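Local coordinates for dual oxidase maturation factor 1 (Homo sapiens, PDB 7D3F), which may be required for the maturation of the dual oxidase DUOX1 and its transport from the endoplasmic reticulum to the plasma membrane, at residues Gly100-Leu105 with Asn109-Gly114. Numbering follows the deposited sequence.
Sequences GLQVGL and NITLTG. With NAG (2-acetamido-2-deoxy-beta-D-glucopyranose), chain E.
T111 carries OG1 between its backbone N and carbonyl carbon (chi1 63°), which brings the hydroxyl over G100, while Q102 sets CG anti to its own carbonyl carbon (chi1 -75°) and runs out extended to meet the other branch of T111. The hydroxyl gives a weak hydrogen bond, OG1 of T111 to O of G100 at 3.3 Å, and lies 3.4 Å from CA of G100, which has no side chain on that face. Q102 and T111 cross at about a right angle, OE1 of Q102 in van der Waals contact with CG2 of T111 at 3.8 Å, while NE2 of Q102 makes a weak hydrogen bond to OE1 of E75. Beside them Q102 and N109 bring their CB atoms to 4.1 Å, their amide planes turned 76° apart, and N109 carries an N-linked glycan through a covalent bond of 1.4 Å from its ND2 to C1 of the first sugar; the same ND2 also hydrogen-bonds OD1 of N127 on strand 122-131. On the reverse face L101 and I110 lie side by side, CD1 of L101 3.9 Å from CG1 of I110, and both pack against L157 of helix 152-160. The backbones of this antiparallel beta hairpin exchange two bonds in each of the hydrogen-bonded pairs G100–T111 and Q102–N109; N of N109 points straight at O of Q102 (2.9 Å), yet stands above that carbonyl's plane, and the return bond is bent. Two backbone bonds to Q102 and the side-chain bond to N127 thus hold the glycan-bearing N109, so hairpin and strand 122-131 together set the sugar's attachment point.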
ATOM      1  N   GLY B 100      -4.183  31.768 -15.757  1.00 48.29           N
ATOM      2  CA  GLY B 100      -5.346  30.908 -15.758  1.00 43.79           C
ATOM      3  C   GLY B 100      -5.447  30.102 -14.482  1.00 44.81           C
ATOM      4  O   GLY B 100      -4.447  29.682 -13.899  1.00 54.94           O
ATOM      5  N   LEU B 101      -6.686  29.890 -14.058  1.00 48.92           N
ATOM      6  CA  LEU B 101      -7.013  29.104 -12.881  1.00 41.24           C
ATOM      7  C   LEU B 101      -7.793  27.879 -13.330  1.00 50.16           C
ATOM      8  O   LEU B 101      -8.734  27.998 -14.124  1.00 61.92           O
ATOM      9  CB  LEU B 101      -7.836  29.932 -11.891  1.00 42.77           C
ATOM     10  CG  LEU B 101      -7.850  29.512 -10.424  1.00 44.08           C
ATOM     11  CD1 LEU B 101      -6.473  29.695  -9.809  1.00 48.57           C
ATOM     12  CD2 LEU B 101      -8.890  30.323  -9.673  1.00 48.69           C
ATOM     13  N   GLN B 102      -7.401  26.707 -12.832  1.00 49.02           N
ATOM     14  CA  GLN B 102      -8.033  25.436 -13.184  1.00 42.11           C
ATOM     15  C   GLN B 102      -8.284  24.683 -11.881  1.00 43.05           C
ATOM     16  O   GLN B 102      -7.424  23.935 -11.412  1.00 49.81           O
ATOM     17  CB  GLN B 102      -7.155  24.637 -14.143  1.00 47.76           C
ATOM     18  CG  GLN B 102      -7.139  25.155 -15.569  1.00 52.57           C
ATOM     19  CD  GLN B 102      -6.268  24.311 -16.479  1.00 68.47           C
ATOM     20  OE1 GLN B 102      -5.129  23.988 -16.141  1.00 72.42           O
ATOM     21  NE2 GLN B 102      -6.803  23.941 -17.636  1.00 75.62           N
ATOM     22  N   VAL B 103      -9.451  24.896 -11.289  1.00 45.73           N
ATOM     23  CA  VAL B 103      -9.805  24.273 -10.022  1.00 41.27           C
ATOM     24  C   VAL B 103     -10.424  22.912 -10.306  1.00 45.42           C
ATOM     25  O   VAL B 103     -11.451  22.817 -10.989  1.00 57.30           O
ATOM     26  CB  VAL B 103     -10.768  25.158  -9.217  1.00 37.47           C
ATOM     27  CG1 VAL B 103     -10.974  24.577  -7.836  1.00 44.71           C
ATOM     28  CG2 VAL B 103     -10.237  26.581  -9.135  1.00 40.54           C
ATOM     29  N   GLY B 104      -9.793  21.859  -9.785  1.00 44.01           N
ATOM     30  CA  GLY B 104     -10.293  20.512  -9.896  1.00 39.00           C
ATOM     31  C   GLY B 104     -10.834  19.985  -8.580  1.00 47.39           C
ATOM     32  O   GLY B 104     -11.078  20.727  -7.626  1.00 57.77           O
ATOM     33  N   LEU B 105     -11.024  18.666  -8.543  1.00 48.79           N
ATOM     34  CA  LEU B 105     -11.574  18.039  -7.346  1.00 44.20           C
ATOM     35  C   LEU B 105     -10.541  17.965  -6.230  1.00 50.52           C
ATOM     36  O   LEU B 105     -10.857  18.234  -5.064  1.00 60.05           O
ATOM     37  CB  LEU B 105     -12.105  16.648  -7.679  1.00 46.49           C
ATOM     38  CG  LEU B 105     -13.125  16.594  -8.814  1.00 45.71           C
ATOM     39  CD1 LEU B 105     -13.668  15.188  -8.966  1.00 55.11           C
ATOM     40  CD2 LEU B 105     -14.251  17.589  -8.576  1.00 43.19           C
ATOM     41  N   ASN B 109      -4.805  24.054 -10.243  1.00 43.93           N
ATOM     42  CA  ASN B 109      -3.662  24.252 -11.124  1.00 38.36           C
ATOM     43  C   ASN B 109      -3.652  25.702 -11.589  1.00 41.53           C
ATOM     44  O   ASN B 109      -4.622  26.178 -12.190  1.00 53.09           O
ATOM     45  CB  ASN B 109      -3.716  23.296 -12.317  1.00 44.16           C
ATOM     46  CG  ASN B 109      -3.023  21.973 -12.038  1.00 45.96           C
ATOM     47  OD1 ASN B 109      -3.482  21.177 -11.220  1.00 53.04           O
ATOM     48  ND2 ASN B 109      -1.911  21.733 -12.727  1.00 45.15           N
ATOM     49  N   ILE B 110      -2.556  26.397 -11.311  1.00 41.05           N
ATOM     50  CA  ILE B 110      -2.375  27.793 -11.687  1.00 34.69           C
ATOM     51  C   ILE B 110      -1.404  27.834 -12.856  1.00 42.46           C
ATOM     52  O   ILE B 110      -0.269  27.354 -12.746  1.00 54.69           O
ATOM     53  CB  ILE B 110      -1.861  28.633 -10.508  1.00 33.80           C
ATOM     54  CG1 ILE B 110      -2.786  28.469  -9.302  1.00 32.32           C
ATOM     55  CG2 ILE B 110      -1.745  30.095 -10.909  1.00 39.00           C
ATOM     56  CD1 ILE B 110      -2.211  29.016  -8.022  1.00 41.93           C
ATOM     57  N   THR B 111      -1.848  28.397 -13.975  1.00 42.01           N
ATOM     58  CA  THR B 111      -1.044  28.486 -15.183  1.00 40.47           C
ATOM     59  C   THR B 111      -0.667  29.938 -15.443  1.00 45.11           C
ATOM     60  O   THR B 111      -1.503  30.838 -15.335  1.00 60.00           O
ATOM     61  CB  THR B 111      -1.793  27.919 -16.392  1.00 50.92           C
ATOM     62  OG1 THR B 111      -2.966  28.702 -16.644  1.00 66.49           O
ATOM     63  CG2 THR B 111      -2.199  26.475 -16.138  1.00 48.74           C
ATOM     64  N   LEU B 112       0.600  30.156 -15.780  1.00 43.31           N
ATOM     65  CA  LEU B 112       1.123  31.476 -16.120  1.00 41.43           C
ATOM     66  C   LEU B 112       1.927  31.308 -17.404  1.00 43.49           C
ATOM     67  O   LEU B 112       3.065  30.831 -17.367  1.00 54.67           O
ATOM     68  CB  LEU B 112       1.979  32.044 -14.991  1.00 38.65           C
ATOM     69  CG  LEU B 112       2.677  33.379 -15.257  1.00 38.85           C
ATOM     70  CD1 LEU B 112       1.669  34.510 -15.364  1.00 41.78           C
ATOM     71  CD2 LEU B 112       3.702  33.670 -14.174  1.00 38.25           C
ATOM     72  N   THR B 113       1.331  31.673 -18.536  1.00 47.05           N
ATOM     73  CA  THR B 113       1.955  31.493 -19.842  1.00 47.25           C
ATOM     74  C   THR B 113       2.291  32.863 -20.412  1.00 50.39           C
ATOM     75  O   THR B 113       1.390  33.654 -20.706  1.00 62.41           O
ATOM     76  CB  THR B 113       1.037  30.721 -20.787  1.00 49.76           C
ATOM     77  OG1 THR B 113       0.727  29.442 -20.220  1.00 59.14           O
ATOM     78  CG2 THR B 113       1.715  30.524 -22.132  1.00 48.42           C
ATOM     79  N   GLY B 114       3.582  33.136 -20.579  1.00 49.75           N
ATOM     80  CA  GLY B 114       3.990  34.422 -21.110  1.00 45.47           C
ATOM     81  C   GLY B 114       3.528  34.617 -22.541  1.00 53.38           C
ATOM     82  O   GLY B 114       3.420  33.670 -23.322  1.00 62.05           O
TER
HETATM   83  C1  NAG E   1      -1.147  20.520 -12.563  1.00 49.16           C
HETATM   84  C2  NAG E   1      -1.118  19.693 -13.849  1.00 48.63           C
HETATM   85  C3  NAG E   1      -0.238  18.456 -13.669  1.00 49.08           C
HETATM   86  C4  NAG E   1       1.141  18.842 -13.149  1.00 47.17           C
HETATM   87  C5  NAG E   1       1.001  19.691 -11.887  1.00 48.89           C
HETATM   88  C6  NAG E   1       2.316  20.214 -11.356  1.00 46.36           C
HETATM   89  C7  NAG E   1      -2.990  19.611 -15.437  1.00 56.66           C
HETATM   90  C8  NAG E   1      -4.389  19.129 -15.676  1.00 55.57           C
HETATM   91  N2  NAG E   1      -2.463  19.307 -14.246  1.00 53.58           N
HETATM   92  O3  NAG E   1      -0.116  17.776 -14.913  1.00 59.97           O
HETATM   93  O4  NAG E   1       1.881  17.661 -12.857  1.00 60.53           O
HETATM   94  O5  NAG E   1       0.187  20.838 -12.165  1.00 54.52           O
HETATM   95  O6  NAG E   1       2.950  21.071 -12.295  1.00 50.60           O
HETATM   96  O7  NAG E   1      -2.367  20.245 -16.282  1.00 65.52           O